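Local coordinates for MIF (Toxoplasma gondii, PDB 4DH4), which is a macrophage migration inhibitory factor homologue, a small alpha/beta protein that assembles as a trimer of identical subunits, at residues 53-59 with 90-96; 7-11 with 87-91; 62-66 with 103-107; 19-24 with 38-42. All coordinates share one frame; numbering follows the deposited sequence.

All four contacts lie on or beside one four-stranded sheet: contact 1 pairs two strands, and the others pack a helix, helix end or loop against strands or their ends. Contacts 1 and 2, centres about 9 Å apart, share Val90, which packs on Cys57 and Cys7 respectively. Contact 2 is joined to contact 4, centres about 14 Å apart, by Tyr42 OH to Val9 O (2.8 Å) and His87 NE2 to Asp22 OD1 (2.7 Å). Contact 3 uses the other end of strand 58-65, its centre about 27 Å from that of contact 1. A sulfate ion lies about 4 Å from the Ala63 side chain, and contacts 3 and 4 both touch the third subunit.

Contact 1: 53-59 with 90-96; sequences SSDPCAF and VPKNRIY
Ala58 and Phe59 pair in parallel with Ile95 and Tyr96, and this ladder is the tight part of the contact. Ala58 N donates to Arg94 O at 3.1 Å, and Tyr96 N donates to Ala58 O at 3.0 Å. The same Ala58 carbonyl takes a CA-H...O contact from Ile95 CA. On one face of the sheet Ala58 CB meets Ile95 CG1 at 4.1 Å; on the other the CB atoms of Phe59 and Tyr96 touch before their rings lead away. Val90 packs beside the start of the ladder, its CG1 resting on Cys57 CA at 3.7 Å.

Toward the solvent side the joining is done by Arg94. Its chain bends at chi3 (66°), bringing the edge of the guanidinium against the carbonyls of Ser53, Asp55 and Pro56. NE bonds to Pro56 O at 2.9 Å, and NH2 to Asp55 O at 2.8 Å with an N-H...O angle of 166°. All three oxygens lie at the edge, near the guanidinium plane, though the bond from NH2 to Ser53 O is weak. Asp55 CB covers one face of the group, and NH1 bonds to Phe50 O, so its rotation is fixed from several directions. Here the apolar packing is sparse: exposed Pro56 touches Val90 lightly, CB to CG2 at 4.2 Å. The parallel pairing is that of a beta-alpha-beta unit, in which helix 70-88 connects strands 58-65 and 95-102.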
loop_
_atom_site.group_PDB
_atom_site.type_symbol
_atom_site.label_atom_id
_atom_site.label_comp_id
_atom_site.label_asym_id
_atom_site.label_seq_id
_atom_site.Cartn_x
_atom_site.Cartn_y
_atom_site.Cartn_z
ATOM N N SER A 53 -21.458 -0.209 0.363
ATOM C CA SER A 53 -21.861 0.831 1.304
ATOM C C SER A 53 -20.723 1.797 1.590
ATOM O O SER A 53 -19.570 1.383 1.718
ATOM C CB SER A 53 -22.361 0.209 2.610
ATOM O OG SER A 53 -22.625 1.218 3.577
ATOM N N SER A 54 -21.057 3.083 1.695
ATOM C CA SER A 54 -20.090 4.115 2.078
ATOM C C SER A 54 -19.916 4.258 3.593
ATOM O O SER A 54 -19.148 5.106 4.047
ATOM C CB SER A 54 -20.474 5.469 1.481
ATOM O OG SER A 54 -20.088 5.553 0.120
ATOM N N ASP A 55 -20.627 3.442 4.373
ATOM C CA ASP A 55 -20.460 3.431 5.832
ATOM C C ASP A 55 -18.981 3.198 6.183
ATOM O O ASP A 55 -18.265 2.536 5.415
ATOM C CB ASP A 55 -21.351 2.365 6.479
ATOM C CG ASP A 55 -22.848 2.682 6.353
ATOM O OD1 ASP A 55 -23.204 3.842 6.068
ATOM O OD2 ASP A 55 -23.667 1.760 6.541
ATOM N N PRO A 56 -18.510 3.769 7.312
ATOM C CA PRO A 56 -17.095 3.649 7.671
ATOM C C PRO A 56 -16.596 2.207 7.650
ATOM O O PRO A 56 -17.293 1.278 8.083
ATOM C CB PRO A 56 -17.040 4.234 9.082
ATOM C CG PRO A 56 -18.148 5.240 9.089
ATOM C CD PRO A 56 -19.248 4.580 8.303
ATOM N N CYS A 57 -15.396 2.052 7.107
ATOM C CA CYS A 57 -14.726 0.771 6.964
ATOM C C CYS A 57 -13.232 1.064 7.008
ATOM O O CYS A 57 -12.823 2.228 7.011
ATOM C CB CYS A 57 -15.121 0.101 5.638
ATOM S SG CYS A 57 -14.571 0.954 4.132
ATOM N N ALA A 58 -12.415 0.019 7.062
ATOM C CA ALA A 58 -10.972 0.198 7.064
ATOM C C ALA A 58 -10.297 -1.023 6.478
ATOM O O ALA A 58 -10.876 -2.113 6.437
ATOM C CB ALA A 58 -10.461 0.452 8.483
ATOM N N PHE A 59 -9.077 -0.832 6.000
ATOM C CA PHE A 59 -8.241 -1.984 5.733
ATOM C C PHE A 59 -6.849 -1.774 6.275
ATOM O O PHE A 59 -6.319 -0.650 6.293
ATOM C CB PHE A 59 -8.266 -2.405 4.266
ATOM C CG PHE A 59 -7.353 -1.628 3.403
ATOM C CD1 PHE A 59 -7.716 -0.376 2.941
ATOM C CD2 PHE A 59 -6.117 -2.143 3.051
ATOM C CE1 PHE A 59 -6.849 0.346 2.144
ATOM C CE2 PHE A 59 -5.250 -1.433 2.253
ATOM C CZ PHE A 59 -5.617 -0.185 1.789
ATOM N N VAL A 90 -15.077 2.521 13.914
ATOM C CA VAL A 90 -15.340 1.650 12.767
ATOM C C VAL A 90 -15.693 0.251 13.259
ATOM O O VAL A 90 -14.913 -0.344 13.998
ATOM C CB VAL A 90 -14.106 1.570 11.809
ATOM C CG1 VAL A 90 -14.389 0.638 10.628
ATOM C CG2 VAL A 90 -13.698 2.957 11.321
ATOM N N PRO A 91 -16.862 -0.287 12.843
ATOM C CA PRO A 91 -17.278 -1.624 13.267
ATOM C C PRO A 91 -16.226 -2.635 12.844
ATOM O O PRO A 91 -15.752 -2.579 11.709
ATOM C CB PRO A 91 -18.572 -1.865 12.480
ATOM C CG PRO A 91 -19.054 -0.517 12.098
ATOM C CD PRO A 91 -17.845 0.339 11.937
ATOM N N LYS A 92 -15.859 -3.546 13.739
ATOM C CA LYS A 92 -14.782 -4.478 13.417
ATOM C C LYS A 92 -15.093 -5.363 12.215
ATOM O O LYS A 92 -14.190 -5.702 11.450
ATOM C CB LYS A 92 -14.279 -5.274 14.633
ATOM C CG LYS A 92 -15.283 -6.112 15.383
ATOM C CD LYS A 92 -14.562 -6.843 16.518
ATOM C CE LYS A 92 -15.509 -7.301 17.599
ATOM N NZ LYS A 92 -14.741 -7.919 18.719
ATOM N N ASN A 93 -16.374 -5.685 12.018
ATOM C CA ASN A 93 -16.800 -6.463 10.846
ATOM C C ASN A 93 -16.735 -5.716 9.507
ATOM O O ASN A 93 -17.031 -6.295 8.456
ATOM C CB ASN A 93 -18.184 -7.120 11.062
ATOM C CG ASN A 93 -19.351 -6.128 11.019
ATOM O OD1 ASN A 93 -19.188 -4.924 10.778
ATOM N ND2 ASN A 93 -20.553 -6.648 11.261
ATOM N N ARG A 94 -16.344 -4.442 9.550
ATOM C CA ARG A 94 -16.081 -3.668 8.333
ATOM C C ARG A 94 -14.593 -3.346 8.179
ATOM O O ARG A 94 -14.217 -2.408 7.490
ATOM C CB ARG A 94 -16.950 -2.407 8.280
ATOM C CG ARG A 94 -18.408 -2.748 7.975
ATOM C CD ARG A 94 -19.314 -1.543 7.866
ATOM N NE ARG A 94 -19.031 -0.661 6.733
ATOM C CZ ARG A 94 -19.315 -0.924 5.455
ATOM N NH1 ARG A 94 -19.867 -2.081 5.093
ATOM N NH2 ARG A 94 -19.036 -0.019 4.531
ATOM N N ILE A 95 -13.756 -4.164 8.814
ATOM C CA ILE A 95 -12.308 -4.011 8.725
ATOM C C ILE A 95 -11.688 -5.254 8.120
ATOM O O ILE A 95 -11.886 -6.369 8.633
ATOM C CB ILE A 95 -11.683 -3.733 10.115
ATOM C CG1 ILE A 95 -12.269 -2.450 10.698
ATOM C CG2 ILE A 95 -10.138 -3.653 10.027
ATOM C CD1 ILE A 95 -11.957 -2.246 12.162
ATOM N N TYR A 96 -10.974 -5.060 7.007
ATOM C CA TYR A 96 -10.175 -6.124 6.401
ATOM C C TYR A 96 -8.733 -5.977 6.845
ATOM O O TYR A 96 -8.161 -4.888 6.754
ATOM C CB TYR A 96 -10.201 -6.057 4.873
ATOM C CG TYR A 96 -11.311 -6.819 4.164
ATOM C CD1 TYR A 96 -12.070 -7.803 4.823
ATOM C CD2 TYR A 96 -11.566 -6.583 2.806
ATOM C CE1 TYR A 96 -13.083 -8.502 4.145
ATOM C CE2 TYR A 96 -12.563 -7.279 2.123
ATOM C CZ TYR A 96 -13.314 -8.238 2.799
ATOM O OH TYR A 96 -14.303 -8.931 2.124
#

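Contact 2: 7-11 with 87-91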
loop_
_atom_site.group_PDB
_atom_site.type_symbol
_atom_site.label_atom_id
_atom_site.label_comp_id
_atom_site.label_asym_id
_atom_site.label_seq_id
_atom_site.Cartn_x
_atom_site.Cartn_y
_atom_site.Cartn_z
ATOM N N CYS A 7 -7.856 4.256 6.344
ATOM C CA CYS A 7 -9.230 4.508 6.777
ATOM C C CYS A 7 -9.647 5.933 6.396
ATOM O O CYS A 7 -8.820 6.839 6.439
ATOM C CB CYS A 7 -9.316 4.293 8.290
ATOM S SG CYS A 7 -10.947 4.472 9.002
ATOM N N PRO A 8 -10.912 6.126 5.974
ATOM C CA PRO A 8 -11.367 7.483 5.634
ATOM C C PRO A 8 -11.573 8.412 6.840
ATOM O O PRO A 8 -11.666 9.634 6.659
ATOM C CB PRO A 8 -12.688 7.253 4.887
ATOM C CG PRO A 8 -13.135 5.894 5.244
ATOM C CD PRO A 8 -11.948 5.103 5.723
ATOM N N VAL A 9 -11.625 7.847 8.047
ATOM C CA VAL A 9 -11.891 8.629 9.270
ATOM C C VAL A 9 -10.824 9.708 9.500
ATOM O O VAL A 9 -9.621 9.434 9.465
ATOM C CB VAL A 9 -12.052 7.718 10.523
ATOM C CG1 VAL A 9 -12.056 8.536 11.814
ATOM C CG2 VAL A 9 -13.327 6.876 10.428
ATOM N N ALA A 10 -11.279 10.942 9.717
ATOM C CA ALA A 10 -10.383 12.058 9.982
ATOM C C ALA A 10 -9.931 12.030 11.441
ATOM O O ALA A 10 -10.388 12.828 12.267
ATOM C CB ALA A 10 -11.064 13.388 9.638
ATOM N N ALA A 11 -9.040 11.093 11.757
ATOM C CA ALA A 11 -8.565 10.906 13.122
ATOM C C ALA A 11 -7.635 12.030 13.540
ATOM O O ALA A 11 -6.747 12.437 12.784
ATOM C CB ALA A 11 -7.867 9.561 13.266
ATOM N N HIS A 87 -10.912 3.174 18.862
ATOM C CA HIS A 87 -10.346 4.500 18.610
ATOM C C HIS A 87 -10.982 5.283 17.462
ATOM O O HIS A 87 -10.954 6.516 17.471
ATOM C CB HIS A 87 -8.831 4.408 18.416
ATOM C CG HIS A 87 -8.106 3.912 19.624
ATOM N ND1 HIS A 87 -8.003 4.654 20.782
ATOM C CD2 HIS A 87 -7.472 2.742 19.869
ATOM C CE1 HIS A 87 -7.325 3.967 21.683
ATOM N NE2 HIS A 87 -6.988 2.804 21.153
ATOM N N LEU A 88 -11.542 4.583 16.480
ATOM C CA LEU A 88 -12.061 5.244 15.275
ATOM C C LEU A 88 -13.578 5.152 15.118
ATOM O O LEU A 88 -14.163 5.894 14.329
ATOM C CB LEU A 88 -11.376 4.707 14.005
ATOM C CG LEU A 88 -9.842 4.676 13.934
ATOM C CD1 LEU A 88 -9.381 3.992 12.648
ATOM C CD2 LEU A 88 -9.227 6.064 14.047
ATOM N N GLY A 89 -14.199 4.238 15.859
ATOM C CA GLY A 89 -15.638 3.994 15.768
ATOM C C GLY A 89 -16.056 3.105 14.608
ATOM O O GLY A 89 -17.249 2.952 14.344
ATOM N N VAL A 90 -15.077 2.521 13.914
ATOM C CA VAL A 90 -15.340 1.650 12.767
ATOM C C VAL A 90 -15.693 0.251 13.259
ATOM O O VAL A 90 -14.913 -0.344 13.998
ATOM C CB VAL A 90 -14.106 1.570 11.809
ATOM C CG1 VAL A 90 -14.389 0.638 10.628
ATOM C CG2 VAL A 90 -13.698 2.957 11.321
ATOM N N PRO A 91 -16.862 -0.287 12.843
ATOM C CA PRO A 91 -17.278 -1.624 13.267
ATOM C C PRO A 91 -16.226 -2.635 12.844
ATOM O O PRO A 91 -15.752 -2.579 11.709
ATOM C CB PRO A 91 -18.572 -1.865 12.480
ATOM C CG PRO A 91 -19.054 -0.517 12.098
ATOM C CD PRO A 91 -17.845 0.339 11.937
#
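Cys7, Val9 and Ala11 receive Leu88 and Val90 in an apolar contact between the end of strand 2-7 with its following loop and the C-terminal end of helix 70-88 with the residues just after it, in the MIF alpha/beta fold. Leu88 divides its branches: CD1 meets Cys7 SG at 4.0 Å, and CD2 rests against Ala11 CB at 3.8 Å. Val90 contributes CG2, which reaches both Cys7 SG (3.9 Å) and Val9 CG2 (4.0 Å). The two valines pass flank to flank, pointing in roughly opposite directions.

The next shell is consistent with these positions. Gly89 leaves the helix with a positive phi of 81°, and the chain turns there, yet Leu88 and Val90 both still point at the loop. His87, just before Leu88, bonds through NE2 to Asp22 and through its carbonyl to Gln15, tying this helix end to helix 13-31. In the loop, Ala10 centres an inverse gamma turn between Val9 and Ala11, and Tyr42 OH bonds to Val9 O. Cys7 holds SG anti to its own backbone N (chi1 -177°), which places the sulfur to accept the Val9 N-H at 3.6 Å with an angle of 164°.

Contact 3: 62-66 with 103-107; sequences VASIG and SPSEW
Ile65 is the bump of this contact, and Pro104 and Trp107 form the hollow that takes it. Its two branches part: CG2 goes to the proline ring, 3.7 Å from Pro104 CG, while CG1 approaches the indole at Trp107 CE3, 3.6 Å away. CD1 continues to the root of the tryptophan, 3.8 Å from Trp107 CB. The isoleucine crosses both partners at a slant and wedges between them.

Trp107 in turn is a long projection reaching back along the strand. With CG nearly anti to the backbone N (chi1 -158°), the six-membered ring lies beside Ala63 and Ser64. There it presents its edge: CH2 is 3.4 Å from Ala63 O and CZ3 is 3.7 Å from Ser64 N, both close to the ring plane. Ala63 CB lies 3.9 Å from CZ3, off that plane.

The hollow is shaped by a 3-10 turn, 104-106, between strands 95-102 and 107-109 of the MIF fold. Glu106 N bonds to Ser103 O, and Glu106 OE1 takes the Ser103 N-H at 3.0 Å from above the carboxylate plane. In 62-66, Ser64 OG donates to Gly66 O at 2.9 Å, linking the residues on either side of Ile65. Phe114 touches Ile65 and also meets the indole with planes at about 85°, while Tyr96 of the third subunit packs edge-to-face with Trp107, whose backbone joins a strand of that subunit in an antiparallel ladder.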
loop_
_atom_site.group_PDB
_atom_site.type_symbol
_atom_site.label_atom_id
_atom_site.label_comp_id
_atom_site.label_asym_id
_atom_site.label_seq_id
_atom_site.Cartn_x
_atom_site.Cartn_y
_atom_site.Cartn_z
ATOM N N VAL A 62 -0.561 -5.907 7.165
ATOM C CA VAL A 62 0.520 -6.304 8.072
ATOM C C VAL A 62 1.502 -7.290 7.433
ATOM O O VAL A 62 1.101 -8.280 6.823
ATOM C CB VAL A 62 0.013 -6.751 9.502
ATOM C CG1 VAL A 62 -1.466 -7.082 9.501
ATOM C CG2 VAL A 62 0.866 -7.878 10.104
ATOM N N ALA A 63 2.787 -6.978 7.576
ATOM C CA ALA A 63 3.886 -7.745 6.964
ATOM C C ALA A 63 4.914 -8.111 8.020
ATOM O O ALA A 63 5.165 -7.342 8.945
ATOM C CB ALA A 63 4.561 -6.927 5.861
ATOM N N SER A 64 5.517 -9.286 7.872
ATOM C CA SER A 64 6.543 -9.725 8.798
ATOM C C SER A 64 7.477 -10.688 8.089
ATOM O O SER A 64 7.086 -11.349 7.120
ATOM C CB SER A 64 5.909 -10.416 10.014
ATOM O OG SER A 64 6.908 -10.762 10.966
ATOM N N ILE A 65 8.710 -10.765 8.579
ATOM C CA ILE A 65 9.648 -11.793 8.133
ATOM C C ILE A 65 9.355 -13.024 8.972
ATOM O O ILE A 65 9.778 -13.122 10.127
ATOM C CB ILE A 65 11.118 -11.362 8.299
ATOM C CG1 ILE A 65 11.374 -10.043 7.559
ATOM C CG2 ILE A 65 12.067 -12.474 7.794
ATOM C CD1 ILE A 65 12.641 -9.315 8.022
ATOM N N GLY A 66 8.596 -13.948 8.393
ATOM C CA GLY A 66 8.102 -15.105 9.142
ATOM C C GLY A 66 7.010 -14.717 10.123
ATOM O O GLY A 66 6.721 -13.534 10.313
ATOM N N SER A 103 10.396 -12.668 2.806
ATOM C CA SER A 103 11.711 -13.272 2.978
ATOM C C SER A 103 12.657 -12.229 3.582
ATOM O O SER A 103 12.459 -11.030 3.368
ATOM C CB SER A 103 12.249 -13.760 1.630
ATOM O OG SER A 103 11.390 -14.731 1.060
ATOM N N PRO A 104 13.676 -12.671 4.347
ATOM C CA PRO A 104 14.633 -11.699 4.904
ATOM C C PRO A 104 15.287 -10.806 3.838
ATOM O O PRO A 104 15.458 -9.612 4.069
ATOM C CB PRO A 104 15.682 -12.586 5.588
ATOM C CG PRO A 104 14.963 -13.843 5.906
ATOM C CD PRO A 104 14.015 -14.051 4.756
ATOM N N SER A 105 15.623 -11.367 2.676
ATOM C CA SER A 105 16.253 -10.581 1.603
ATOM C C SER A 105 15.330 -9.505 1.006
ATOM O O SER A 105 15.807 -8.591 0.336
ATOM C CB SER A 105 16.748 -11.495 0.480
ATOM O OG SER A 105 15.637 -12.106 -0.154
ATOM N N GLU A 106 14.023 -9.622 1.253
ATOM C CA GLU A 106 13.028 -8.671 0.731
ATOM C C GLU A 106 12.772 -7.498 1.674
ATOM O O GLU A 106 11.886 -6.690 1.431
ATOM C CB GLU A 106 11.687 -9.378 0.473
ATOM C CG GLU A 106 11.703 -10.322 -0.715
ATOM C CD GLU A 106 10.485 -11.224 -0.784
ATOM O OE1 GLU A 106 9.748 -11.356 0.220
ATOM O OE2 GLU A 106 10.268 -11.818 -1.862
ATOM N N TRP A 107 13.541 -7.407 2.754
ATOM C CA TRP A 107 13.283 -6.397 3.772
ATOM C C TRP A 107 14.588 -5.706 4.140
ATOM O O TRP A 107 15.564 -6.365 4.514
ATOM C CB TRP A 107 12.655 -7.054 5.006
ATOM C CG TRP A 107 11.881 -6.116 5.908
ATOM C CD1 TRP A 107 12.327 -4.953 6.474
ATOM C CD2 TRP A 107 10.538 -6.299 6.374
ATOM N NE1 TRP A 107 11.331 -4.390 7.245
ATOM C CE2 TRP A 107 10.226 -5.197 7.202
ATOM C CE3 TRP A 107 9.559 -7.276 6.153
ATOM C CZ2 TRP A 107 8.973 -5.051 7.823
ATOM C CZ3 TRP A 107 8.315 -7.135 6.772
ATOM C CH2 TRP A 107 8.036 -6.031 7.597
#

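Contact 4: 19-24 with 38-42; sequences LLKDAE and VMVGY
Helix 19-24 lies over strand 39-42 with an axis separation of 8.3 Å and an angle of 147° between their N-to-C directions, close to antiparallel. Leu20, Ala23 and Glu24 all meet Val40, the centre of the packing. Its CG2 reaches Leu20 O at 3.7 Å and Leu20 CB, and CG1 turns to Ala23 CB at 4.2 Å and to the Glu24 backbone. Leu20 extends beyond this, CD2 lying on the strand backbone, 3.6 Å from Gly41 C. Farther along, Leu19 CD2 meets Tyr42 CD2 at 4.0 Å, the two side chains crossing at about a right angle.

Glu24 crosses Val40 in the same perpendicular manner. With chi1 67° and an extended chain beyond CG, its OE1 passes Val40 CG2 (3.8 Å) and takes a hydrogen bond at 2.8 Å from a water that also donates to Val38 O at 3.0 Å. This buried oxygen is further paired with Arg49 of the third subunit, a salt bridge that would favour the charged carboxylate.

Helix 13-31 here joins strands 2-7 and 39-44 as a beta-alpha-beta unit: Leu19 packs on Ile5 and on helix 70-88, while Met39 to Gly41 pair antiparallel with a strand of the third subunit.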
loop_
_atom_site.group_PDB
_atom_site.type_symbol
_atom_site.label_atom_id
_atom_site.label_comp_id
_atom_site.label_asym_id
_atom_site.label_seq_id
_atom_site.Cartn_x
_atom_site.Cartn_y
_atom_site.Cartn_z
ATOM N N LEU A 19 -4.202 4.753 19.058
ATOM C CA LEU A 19 -4.385 3.632 18.142
ATOM C C LEU A 19 -3.061 2.941 17.821
ATOM O O LEU A 19 -2.947 1.710 17.925
ATOM C CB LEU A 19 -5.062 4.099 16.847
ATOM C CG LEU A 19 -5.292 3.036 15.765
ATOM C CD1 LEU A 19 -6.149 1.874 16.293
ATOM C CD2 LEU A 19 -5.915 3.668 14.531
ATOM N N LEU A 20 -2.066 3.734 17.433
ATOM C CA LEU A 20 -0.800 3.172 16.972
ATOM C C LEU A 20 -0.009 2.535 18.109
ATOM O O LEU A 20 0.685 1.546 17.899
ATOM C CB LEU A 20 0.032 4.203 16.203
ATOM C CG LEU A 20 -0.566 4.757 14.902
ATOM C CD1 LEU A 20 0.362 5.795 14.295
ATOM C CD2 LEU A 20 -0.873 3.660 13.870
ATOM N N LYS A 21 -0.143 3.085 19.314
ATOM C CA LYS A 21 0.424 2.453 20.507
ATOM C C LYS A 21 -0.195 1.087 20.778
ATOM O O LYS A 21 0.514 0.149 21.140
ATOM C CB LYS A 21 0.262 3.354 21.732
ATOM C CG LYS A 21 1.216 4.513 21.734
ATOM C CD LYS A 21 1.044 5.353 22.982
ATOM C CE LYS A 21 1.688 6.718 22.811
ATOM N NZ LYS A 21 3.143 6.631 22.566
ATOM N N ASP A 22 -1.513 0.983 20.617
ATOM C CA ASP A 22 -2.209 -0.296 20.753
ATOM C C ASP A 22 -1.738 -1.257 19.663
ATOM O O ASP A 22 -1.489 -2.432 19.930
ATOM C CB ASP A 22 -3.727 -0.109 20.661
ATOM C CG ASP A 22 -4.351 0.380 21.967
ATOM O OD1 ASP A 22 -5.561 0.692 21.956
ATOM O OD2 ASP A 22 -3.647 0.445 23.002
ATOM N N ALA A 23 -1.623 -0.744 18.439
ATOM C CA ALA A 23 -1.234 -1.551 17.279
ATOM C C ALA A 23 0.172 -2.145 17.427
ATOM O O ALA A 23 0.368 -3.349 17.217
ATOM C CB ALA A 23 -1.335 -0.727 16.009
ATOM N N GLU A 24 1.145 -1.306 17.781
ATOM C CA GLU A 24 2.528 -1.763 17.893
ATOM C C GLU A 24 2.702 -2.865 18.948
ATOM O O GLU A 24 3.442 -3.828 18.723
ATOM C CB GLU A 24 3.495 -0.587 18.107
ATOM C CG GLU A 24 3.348 0.126 19.436
ATOM C CD GLU A 24 4.111 1.435 19.514
ATOM O OE1 GLU A 24 4.430 2.030 18.462
ATOM O OE2 GLU A 24 4.390 1.870 20.653
ATOM N N VAL A 38 9.259 -2.943 15.150
ATOM C CA VAL A 38 7.871 -2.772 14.708
ATOM C C VAL A 38 7.610 -1.349 14.207
ATOM O O VAL A 38 7.841 -0.383 14.927
ATOM C CB VAL A 38 6.867 -3.169 15.818
ATOM C CG1 VAL A 38 5.430 -2.911 15.370
ATOM C CG2 VAL A 38 7.053 -4.648 16.193
ATOM N N MET A 39 7.143 -1.244 12.963
ATOM C CA MET A 39 6.741 0.031 12.371
ATOM C C MET A 39 5.229 0.038 12.170
ATOM O O MET A 39 4.659 -0.930 11.660
ATOM C CB MET A 39 7.468 0.256 11.040
ATOM C CG MET A 39 7.169 1.609 10.366
ATOM S SD MET A 39 8.183 1.965 8.904
ATOM C CE MET A 39 9.804 2.232 9.647
ATOM N N VAL A 40 4.584 1.128 12.584
ATOM C CA VAL A 40 3.135 1.266 12.468
ATOM C C VAL A 40 2.766 2.654 11.917
ATOM O O VAL A 40 3.462 3.644 12.178
ATOM C CB VAL A 40 2.398 1.003 13.825
ATOM C CG1 VAL A 40 2.471 -0.472 14.233
ATOM C CG2 VAL A 40 2.952 1.894 14.950
ATOM N N GLY A 41 1.688 2.725 11.145
ATOM C CA GLY A 41 1.233 4.015 10.646
ATOM C C GLY A 41 -0.251 4.085 10.368
ATOM O O GLY A 41 -0.931 3.059 10.265
ATOM N N TYR A 42 -0.745 5.316 10.272
ATOM C CA TYR A 42 -2.127 5.583 9.904
ATOM C C TYR A 42 -2.144 6.455 8.665
ATOM O O TYR A 42 -1.398 7.426 8.559
ATOM C CB TYR A 42 -2.885 6.271 11.048
ATOM C CG TYR A 42 -4.366 6.463 10.779
ATOM C CD1 TYR A 42 -4.858 7.674 10.287
ATOM C CD2 TYR A 42 -5.272 5.437 11.019
ATOM C CE1 TYR A 42 -6.222 7.853 10.041
ATOM C CE2 TYR A 42 -6.639 5.607 10.786
ATOM C CZ TYR A 42 -7.107 6.814 10.293
ATOM O OH TYR A 42 -8.457 6.985 10.060
HETATM O O HOH W 1 6.606 1.543 16.852
#